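Local coordinates for single-stranded DNA-binding protein WHY3, chloroplastic (Arabidopsis thaliana, PDB 4KOQ) that binds single-stranded DNA in chloroplasts and nucleus, keeping the plastid genome stable against illegitimate recombination and repressing transcription of a kinesin gene, at residues S86-H91 / R104-V109; Q66-S71 / F120-Q125. All coordinates share one frame; numbering follows the deposited sequence.

Contact 1: S86-H91 / R104-V109; sequences SCEFFH and RKVLKV. With PO4 (phosphate ion), chain B.
Phe89 and Leu107 sit side by side as a hydrogen-bonded pair of this antiparallel hairpin, ring carbon CD2 of Phe89 3.9 Å from methyl CD2 of Leu107, which meets the ring at its edge. Six backbone bonds join the strands; Phe89 N reaches Leu107 O at 2.8 Å, nearly straight at 169°. Cys87 and Val109 share the face of this pair, SG against CB, small groups that suit a buried layer.

Lys105 lies on the same face. Its CB is 3.8 Å from His91 O; the chain then runs extended, CD 3.7 Å from both O1 and O2 of the bound phosphate, CE 4.0 Å from O1, and NZ 3.1 Å from O1, also bonding Val67 O. From the other strand His91 ND1 gives phosphate O3 a straight but unusually short bond (2.5 Å), while its NE2 is held by Glu74 OE2. A lysine ammonium and a histidine N-H suit an anion.

The opposite face is more exposed: Val106 CG2 packs 3.7 Å from Phe90 CD2, CG1 lies over the ring face, and the Arg104 guanidinium is nearly coplanar with that ring, 13° apart, meeting CD2 through NE. Lys108 NZ forms a salt bridge with Glu110 OE2.

Strand 103-111 continues the sheet to strand 117-126, while the Phe89 face is covered by helix 72-79 and by Phe68 and Leu70 of strand 59-70.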
ATOM      1  N   SER A  86     -12.173  19.151  -8.974  1.00 28.42           N
ATOM      2  CA  SER A  86     -13.389  18.681  -8.337  1.00 24.02           C
ATOM      3  C   SER A  86     -13.899  17.475  -9.066  1.00 25.55           C
ATOM      4  O   SER A  86     -13.517  17.233 -10.215  1.00 26.91           O
ATOM      5  CB  SER A  86     -14.443  19.800  -8.298  1.00 31.44           C
ATOM      6  OG  SER A  86     -15.125  19.927  -9.549  1.00 34.73           O
ATOM      7  N   CYS A  87     -14.704  16.666  -8.392  1.00 21.35           N
ATOM      8  CA  CYS A  87     -15.422  15.616  -9.067  1.00 22.50           C
ATOM      9  C   CYS A  87     -16.881  15.611  -8.604  1.00 22.15           C
ATOM     10  O   CYS A  87     -17.209  16.089  -7.519  1.00 24.39           O
ATOM     11  CB  CYS A  87     -14.750  14.247  -8.840  1.00 26.90           C
ATOM     12  SG  CYS A  87     -14.676  13.740  -7.162  1.00 29.45           S
ATOM     13  N   GLU A  88     -17.745  15.103  -9.467  1.00 21.63           N
ATOM     14  CA  GLU A  88     -19.192  15.119  -9.223  1.00 22.48           C
ATOM     15  C   GLU A  88     -19.762  13.837  -9.785  1.00 28.96           C
ATOM     16  O   GLU A  88     -19.530  13.487 -10.954  1.00 28.54           O
ATOM     17  CB  GLU A  88     -19.827  16.336  -9.923  1.00 25.29           C
ATOM     18  CG  GLU A  88     -21.231  16.631  -9.539  1.00 30.01           C
ATOM     19  CD  GLU A  88     -21.696  18.031 -10.021  1.00 38.14           C
ATOM     20  OE1 GLU A  88     -21.112  18.562 -10.975  1.00 38.75           O
ATOM     21  OE2 GLU A  88     -22.642  18.587  -9.434  1.00 34.55           O
ATOM     22  N   PHE A  89     -20.502  13.134  -8.952  1.00 19.12           N
ATOM     23  CA  PHE A  89     -21.105  11.863  -9.325  1.00 24.63           C
ATOM     24  C   PHE A  89     -22.621  11.939  -9.256  1.00 25.76           C
ATOM     25  O   PHE A  89     -23.168  12.420  -8.275  1.00 22.65           O
ATOM     26  CB  PHE A  89     -20.653  10.778  -8.356  1.00 24.38           C
ATOM     27  CG  PHE A  89     -19.189  10.743  -8.122  1.00 22.35           C
ATOM     28  CD1 PHE A  89     -18.292  10.742  -9.180  1.00 27.21           C
ATOM     29  CD2 PHE A  89     -18.693  10.686  -6.845  1.00 26.00           C
ATOM     30  CE1 PHE A  89     -16.887  10.694  -8.930  1.00 23.51           C
ATOM     31  CE2 PHE A  89     -17.320  10.623  -6.600  1.00 27.56           C
ATOM     32  CZ  PHE A  89     -16.425  10.622  -7.645  1.00 24.40           C
ATOM     33  N   PHE A  90     -23.297  11.407 -10.275  1.00 24.23           N
ATOM     34  CA  PHE A  90     -24.740  11.426 -10.342  1.00 24.81           C
ATOM     35  C   PHE A  90     -25.307  10.010 -10.334  1.00 23.99           C
ATOM     36  O   PHE A  90     -24.939   9.193 -11.175  1.00 27.78           O
ATOM     37  CB  PHE A  90     -25.192  12.082 -11.653  1.00 33.89           C
ATOM     38  CG  PHE A  90     -24.640  13.460 -11.860  1.00 33.76           C
ATOM     39  CD1 PHE A  90     -23.338  13.641 -12.302  1.00 38.63           C
ATOM     40  CD2 PHE A  90     -25.409  14.572 -11.610  1.00 44.37           C
ATOM     41  CE1 PHE A  90     -22.818  14.916 -12.487  1.00 36.72           C
ATOM     42  CE2 PHE A  90     -24.896  15.858 -11.812  1.00 33.27           C
ATOM     43  CZ  PHE A  90     -23.606  16.021 -12.236  1.00 40.78           C
ATOM     44  N   HIS A  91     -26.212   9.745  -9.407  1.00 22.43           N
ATOM     45  CA  HIS A  91     -26.832   8.449  -9.273  1.00 28.32           C
ATOM     46  C   HIS A  91     -28.346   8.579  -9.276  1.00 26.68           C
ATOM     47  O   HIS A  91     -28.906   9.414  -8.568  1.00 26.30           O
ATOM     48  CB  HIS A  91     -26.459   7.783  -7.960  1.00 25.82           C
ATOM     49  CG  HIS A  91     -25.038   7.273  -7.906  1.00 25.53           C
ATOM     50  ND1 HIS A  91     -24.550   6.581  -6.816  1.00 26.42           N
ATOM     51  CD2 HIS A  91     -23.995   7.406  -8.765  1.00 28.58           C
ATOM     52  CE1 HIS A  91     -23.275   6.279  -7.020  1.00 22.70           C
ATOM     53  NE2 HIS A  91     -22.912   6.763  -8.193  1.00 27.42           N
ATOM     54  N   ARG A 104     -32.673  12.163  -7.968  1.00 33.02           N
ATOM     55  CA  ARG A 104     -31.277  12.225  -8.359  1.00 32.00           C
ATOM     56  C   ARG A 104     -30.427  12.470  -7.120  1.00 27.16           C
ATOM     57  O   ARG A 104     -30.739  13.340  -6.339  1.00 27.45           O
ATOM     58  CB  ARG A 104     -31.094  13.369  -9.343  1.00 37.28           C
ATOM     59  CG  ARG A 104     -29.737  13.475  -9.985  1.00 39.42           C
ATOM     60  CD  ARG A 104     -29.813  14.264 -11.303  1.00 55.34           C
ATOM     61  NE  ARG A 104     -29.061  15.520 -11.269  1.00 62.57           N
ATOM     62  CZ  ARG A 104     -29.587  16.733 -11.086  1.00 64.41           C
ATOM     63  NH1 ARG A 104     -30.896  16.895 -10.917  1.00 72.62           N
ATOM     64  NH2 ARG A 104     -28.797  17.797 -11.073  1.00 60.10           N
ATOM     65  N   LYS A 105     -29.349  11.715  -6.974  1.00 27.67           N
ATOM     66  CA  LYS A 105     -28.398  11.956  -5.885  1.00 24.12           C
ATOM     67  C   LYS A 105     -27.110  12.367  -6.529  1.00 19.63           C
ATOM     68  O   LYS A 105     -26.617  11.696  -7.424  1.00 26.45           O
ATOM     69  CB  LYS A 105     -28.167  10.709  -5.065  1.00 25.61           C
ATOM     70  CG  LYS A 105     -29.398  10.187  -4.336  1.00 32.18           C
ATOM     71  CD  LYS A 105     -29.001   9.000  -3.446  1.00 34.61           C
ATOM     72  CE  LYS A 105     -30.116   8.588  -2.521  1.00 40.11           C
ATOM     73  NZ  LYS A 105     -29.675   7.496  -1.655  1.00 32.44           N
ATOM     74  N   VAL A 106     -26.573  13.483  -6.052  1.00 21.56           N
ATOM     75  CA  VAL A 106     -25.366  14.021  -6.574  1.00 20.15           C
ATOM     76  C   VAL A 106     -24.377  14.217  -5.449  1.00 22.53           C
ATOM     77  O   VAL A 106     -24.657  14.945  -4.483  1.00 21.74           O
ATOM     78  CB  VAL A 106     -25.602  15.400  -7.210  1.00 25.81           C
ATOM     79  CG1 VAL A 106     -24.313  15.874  -7.869  1.00 25.04           C
ATOM     80  CG2 VAL A 106     -26.725  15.317  -8.237  1.00 34.48           C
ATOM     81  N   LEU A 107     -23.210  13.596  -5.593  1.00 20.99           N
ATOM     82  CA  LEU A 107     -22.128  13.805  -4.627  1.00 20.79           C
ATOM     83  C   LEU A 107     -21.094  14.653  -5.325  1.00 24.28           C
ATOM     84  O   LEU A 107     -20.661  14.318  -6.408  1.00 21.21           O
ATOM     85  CB  LEU A 107     -21.476  12.493  -4.218  1.00 20.24           C
ATOM     86  CG  LEU A 107     -20.289  12.671  -3.271  1.00 22.77           C
ATOM     87  CD1 LEU A 107     -20.745  13.191  -1.923  1.00 28.57           C
ATOM     88  CD2 LEU A 107     -19.514  11.398  -3.089  1.00 26.99           C
ATOM     89  N   LYS A 108     -20.737  15.780  -4.731  1.00 21.57           N
ATOM     90  CA  LYS A 108     -19.676  16.610  -5.270  1.00 21.85           C
ATOM     91  C   LYS A 108     -18.556  16.769  -4.254  1.00 22.51           C
ATOM     92  O   LYS A 108     -18.806  16.942  -3.056  1.00 19.62           O
ATOM     93  CB  LYS A 108     -20.187  18.004  -5.670  1.00 24.82           C
ATOM     94  CG  LYS A 108     -19.183  18.783  -6.451  1.00 26.65           C
ATOM     95  CD  LYS A 108     -19.711  20.072  -7.051  1.00 31.09           C
ATOM     96  CE  LYS A 108     -18.708  20.620  -8.045  1.00 39.12           C
ATOM     97  NZ  LYS A 108     -18.885  22.079  -8.224  1.00 35.63           N
ATOM     98  N   VAL A 109     -17.322  16.687  -4.740  1.00 18.09           N
ATOM     99  CA  VAL A 109     -16.145  16.888  -3.937  1.00 17.45           C
ATOM    100  C   VAL A 109     -15.263  17.980  -4.523  1.00 21.38           C
ATOM    101  O   VAL A 109     -14.803  17.876  -5.672  1.00 23.36           O
ATOM    102  CB  VAL A 109     -15.308  15.579  -3.754  1.00 20.84           C
ATOM    103  CG1 VAL A 109     -14.109  15.882  -2.909  1.00 23.19           C
ATOM    104  CG2 VAL A 109     -16.131  14.508  -3.083  1.00 23.59           C
TER
HETATM  105  P   PO4 B 301     -26.967   5.381  -4.035  0.60 45.32           P
HETATM  106  O1  PO4 B 301     -27.215   5.910  -2.653  0.60 45.46           O
HETATM  107  O2  PO4 B 301     -28.125   5.716  -4.944  0.60 45.11           O
HETATM  108  O3  PO4 B 301     -25.740   5.956  -4.655  0.60 21.01           O
HETATM  109  O4  PO4 B 301     -26.763   3.882  -3.943  0.60 51.17           O

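Contact 2: Q66-S71 / F120-Q125; sequences QVFSLS and FNLSVQ. With PO4 (phosphate ion), chain B.
Leu122 drives its two methyls into strand 66-70, CD1 coming 3.6 Å from ring carbon CD1 of Phe68 and CD2 3.6 Å from Gln66 CB. With CG anti to the backbone N (chi1 176°), the forked end spreads over the extended backbone from Gln66 to Phe68, and CD2 also touches Gln66 O. No hydrogen bond joins the segments: their strands cross at 106° with axes 8.0 Å apart, and the side chains of Leu122 and Val124 do the touching, partly against the backbone of the other strand. A leucine suits this crossing because its branched tip can serve two neighbours at once.

Leu122 and Phe68 are buried, whereas Gln66 and Val124 are only partly so. Gln66, bent at chi2 (-69°), lies with its whole side chain across Val124, the amide oxygen OE1 coming closest, 3.3 Å from methyl CG2. Shortening Gln66 to an alanine would remove the amide and CG that lie across Val124, and would probably leave a gap over its CG2, with CB alone still near.

The phosphate lies over one face of the Phe68 ring, O3 3.9 Å above its plane and offset toward the rim. Ser69 holds the ion twice, N to O3 at 3.0 Å and OG to O4 at 2.9 Å, a small hydroxyl well matched to an anion.

Behind Leu122 stands Phe51 of strand 39-56, Phe68 rests on Leu107 of strand 103-111, and Gln66 touches Glu133 of strand 131-140: the contact thus packs the chain's two four-stranded sheets across each other.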
ATOM      1  N   GLN A  66     -28.722  11.031   4.643  1.00 22.73           N
ATOM      2  CA  GLN A  66     -28.776  10.742   3.236  1.00 19.64           C
ATOM      3  C   GLN A  66     -27.581   9.871   2.926  1.00 20.39           C
ATOM      4  O   GLN A  66     -26.525  10.093   3.464  1.00 22.05           O
ATOM      5  CB  GLN A  66     -28.747  12.012   2.414  1.00 29.20           C
ATOM      6  CG  GLN A  66     -29.914  12.974   2.696  1.00 30.73           C
ATOM      7  CD  GLN A  66     -31.243  12.470   2.231  1.00 29.21           C
ATOM      8  OE1 GLN A  66     -31.343  11.589   1.377  1.00 28.75           O
ATOM      9  NE2 GLN A  66     -32.320  13.034   2.812  1.00 36.21           N
ATOM     10  N   VAL A  67     -27.774   8.895   2.059  1.00 22.19           N
ATOM     11  CA  VAL A  67     -26.701   7.956   1.740  1.00 22.05           C
ATOM     12  C   VAL A  67     -26.333   7.933   0.269  1.00 23.35           C
ATOM     13  O   VAL A  67     -27.129   8.266  -0.621  1.00 23.34           O
ATOM     14  CB  VAL A  67     -27.091   6.530   2.176  1.00 25.59           C
ATOM     15  CG1 VAL A  67     -27.591   6.573   3.611  1.00 27.65           C
ATOM     16  CG2 VAL A  67     -28.115   5.966   1.266  1.00 35.43           C
ATOM     17  N   PHE A  68     -25.093   7.532   0.008  1.00 18.63           N
ATOM     18  CA  PHE A  68     -24.587   7.497  -1.341  1.00 20.69           C
ATOM     19  C   PHE A  68     -23.629   6.312  -1.410  1.00 20.20           C
ATOM     20  O   PHE A  68     -22.841   6.116  -0.492  1.00 23.15           O
ATOM     21  CB  PHE A  68     -23.881   8.818  -1.669  1.00 22.40           C
ATOM     22  CG  PHE A  68     -23.582   8.999  -3.152  1.00 23.93           C
ATOM     23  CD1 PHE A  68     -24.510   9.611  -3.973  1.00 22.46           C
ATOM     24  CD2 PHE A  68     -22.359   8.611  -3.700  1.00 21.40           C
ATOM     25  CE1 PHE A  68     -24.253   9.809  -5.323  1.00 21.05           C
ATOM     26  CE2 PHE A  68     -22.097   8.797  -5.066  1.00 22.58           C
ATOM     27  CZ  PHE A  68     -23.066   9.393  -5.873  1.00 22.47           C
ATOM     28  N   SER A  69     -23.756   5.484  -2.440  1.00 19.41           N
ATOM     29  CA  SER A  69     -22.886   4.324  -2.628  1.00 22.75           C
ATOM     30  C   SER A  69     -21.745   4.601  -3.589  1.00 26.22           C
ATOM     31  O   SER A  69     -21.969   4.659  -4.800  1.00 30.08           O
ATOM     32  CB  SER A  69     -23.710   3.172  -3.198  1.00 28.75           C
ATOM     33  OG  SER A  69     -24.714   2.792  -2.270  1.00 31.78           O
ATOM     34  N   LEU A  70     -20.524   4.712  -3.070  1.00 19.59           N
ATOM     35  CA  LEU A  70     -19.371   5.032  -3.898  1.00 21.31           C
ATOM     36  C   LEU A  70     -18.808   3.780  -4.515  1.00 21.74           C
ATOM     37  O   LEU A  70     -18.389   2.882  -3.779  1.00 20.95           O
ATOM     38  CB  LEU A  70     -18.248   5.613  -3.028  1.00 25.99           C
ATOM     39  CG  LEU A  70     -17.974   7.087  -2.820  1.00 37.82           C
ATOM     40  CD1 LEU A  70     -16.553   7.187  -2.220  1.00 24.32           C
ATOM     41  CD2 LEU A  70     -18.085   7.901  -4.078  1.00 28.13           C
ATOM     42  N   SER A  71     -18.809   3.712  -5.840  1.00 22.20           N
ATOM     43  CA  SER A  71     -18.279   2.575  -6.571  1.00 22.60           C
ATOM     44  C   SER A  71     -16.755   2.584  -6.594  1.00 17.87           C
ATOM     45  O   SER A  71     -16.086   3.602  -6.320  1.00 19.13           O
ATOM     46  CB  SER A  71     -18.781   2.594  -8.010  1.00 25.12           C
ATOM     47  OG  SER A  71     -18.096   3.617  -8.711  1.00 22.37           O
ATOM     48  N   PHE A 120     -17.185  18.147   0.862  1.00 20.36           N
ATOM     49  CA  PHE A 120     -18.067  17.141   0.327  1.00 21.93           C
ATOM     50  C   PHE A 120     -19.510  17.627   0.389  1.00 21.60           C
ATOM     51  O   PHE A 120     -19.965  18.140   1.405  1.00 21.74           O
ATOM     52  CB  PHE A 120     -18.037  15.857   1.162  1.00 19.79           C
ATOM     53  CG  PHE A 120     -16.815  14.983   0.928  1.00 19.42           C
ATOM     54  CD1 PHE A 120     -15.557  15.518   0.864  1.00 26.65           C
ATOM     55  CD2 PHE A 120     -16.972  13.616   0.818  1.00 28.80           C
ATOM     56  CE1 PHE A 120     -14.437  14.679   0.680  1.00 27.42           C
ATOM     57  CE2 PHE A 120     -15.862  12.793   0.654  1.00 35.81           C
ATOM     58  CZ  PHE A 120     -14.621  13.328   0.603  1.00 26.01           C
ATOM     59  N   ASN A 121     -20.259  17.357  -0.659  1.00 18.85           N
ATOM     60  CA  ASN A 121     -21.667  17.739  -0.641  1.00 21.77           C
ATOM     61  C   ASN A 121     -22.499  16.608  -1.193  1.00 25.32           C
ATOM     62  O   ASN A 121     -22.225  16.141  -2.280  1.00 24.98           O
ATOM     63  CB  ASN A 121     -21.823  18.996  -1.487  1.00 20.84           C
ATOM     64  CG  ASN A 121     -23.279  19.381  -1.710  1.00 29.03           C
ATOM     65  OD1 ASN A 121     -23.677  19.684  -2.823  1.00 34.62           O
ATOM     66  ND2 ASN A 121     -24.072  19.339  -0.653  1.00 28.97           N
ATOM     67  N   LEU A 122     -23.506  16.142  -0.462  1.00 21.16           N
ATOM     68  CA  LEU A 122     -24.483  15.243  -1.061  1.00 20.77           C
ATOM     69  C   LEU A 122     -25.826  15.955  -1.186  1.00 22.13           C
ATOM     70  O   LEU A 122     -26.330  16.459  -0.184  1.00 20.74           O
ATOM     71  CB  LEU A 122     -24.634  13.998  -0.208  1.00 20.22           C
ATOM     72  CG  LEU A 122     -25.691  12.984  -0.629  1.00 23.76           C
ATOM     73  CD1 LEU A 122     -25.519  12.451  -2.033  1.00 20.00           C
ATOM     74  CD2 LEU A 122     -25.734  11.829   0.372  1.00 26.54           C
ATOM     75  N   SER A 123     -26.386  15.978  -2.398  1.00 22.24           N
ATOM     76  CA  SER A 123     -27.673  16.634  -2.634  1.00 20.90           C
ATOM     77  C   SER A 123     -28.570  15.553  -3.169  1.00 21.74           C
ATOM     78  O   SER A 123     -28.208  14.874  -4.107  1.00 22.40           O
ATOM     79  CB  SER A 123     -27.506  17.823  -3.610  1.00 24.93           C
ATOM     80  OG  SER A 123     -28.749  18.297  -4.142  1.00 33.39           O
ATOM     81  N   VAL A 124     -29.726  15.373  -2.538  1.00 24.88           N
ATOM     82  CA  VAL A 124     -30.678  14.369  -2.965  1.00 24.33           C
ATOM     83  C   VAL A 124     -31.942  15.139  -3.392  1.00 25.36           C
ATOM     84  O   VAL A 124     -32.532  15.805  -2.576  1.00 23.90           O
ATOM     85  CB  VAL A 124     -31.021  13.421  -1.821  1.00 26.89           C
ATOM     86  CG1 VAL A 124     -32.029  12.395  -2.286  1.00 32.86           C
ATOM     87  CG2 VAL A 124     -29.740  12.701  -1.264  1.00 26.58           C
ATOM     88  N   GLN A 125     -32.317  15.022  -4.657  1.00 28.48           N
ATOM     89  CA  GLN A 125     -33.253  15.947  -5.262  1.00 34.90           C
ATOM     90  C   GLN A 125     -34.463  15.164  -5.712  1.00 32.16           C
ATOM     91  O   GLN A 125     -34.335  14.215  -6.482  1.00 33.07           O
ATOM     92  CB  GLN A 125     -32.603  16.645  -6.450  1.00 35.32           C
ATOM     93  CG  GLN A 125     -31.303  17.384  -6.107  1.00 37.32           C
ATOM     94  CD  GLN A 125     -30.470  17.696  -7.337  1.00 50.85           C
ATOM     95  OE1 GLN A 125     -30.940  17.560  -8.466  1.00 56.87           O
ATOM     96  NE2 GLN A 125     -29.227  18.106  -7.126  1.00 44.63           N
TER
HETATM   97  P   PO4 B 301     -26.967   5.381  -4.035  0.60 45.32           P
HETATM   98  O1  PO4 B 301     -27.215   5.910  -2.653  0.60 45.46           O
HETATM   99  O2  PO4 B 301     -28.125   5.716  -4.944  0.60 45.11           O
HETATM  100  O3  PO4 B 301     -25.740   5.956  -4.655  0.60 21.01           O
HETATM  101  O4  PO4 B 301     -26.763   3.882  -3.943  0.60 51.17           O

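In the fold
Contact 1 joins the edge strand 87-91 to its neighbour 103-111 within one sheet, whereas contact 2 presses that sheet against the other; their centres are about 7 Å apart, and the hairpin is nested in the chain loop that contact 2 closes. Lys108 O meets Asn121 N at 2.8 Å, a probable hydrogen bond between neighbouring strands. Across the sheets the rings of His91 and Phe68 stack, His91 ND1 lying 3.3 Å from Phe68 CZ. The phosphate, probably from the crystallisation liquor, is shared by both contacts and sits where the two sheets meet. Both lie in the Whirly domain of this homotetrameric protein.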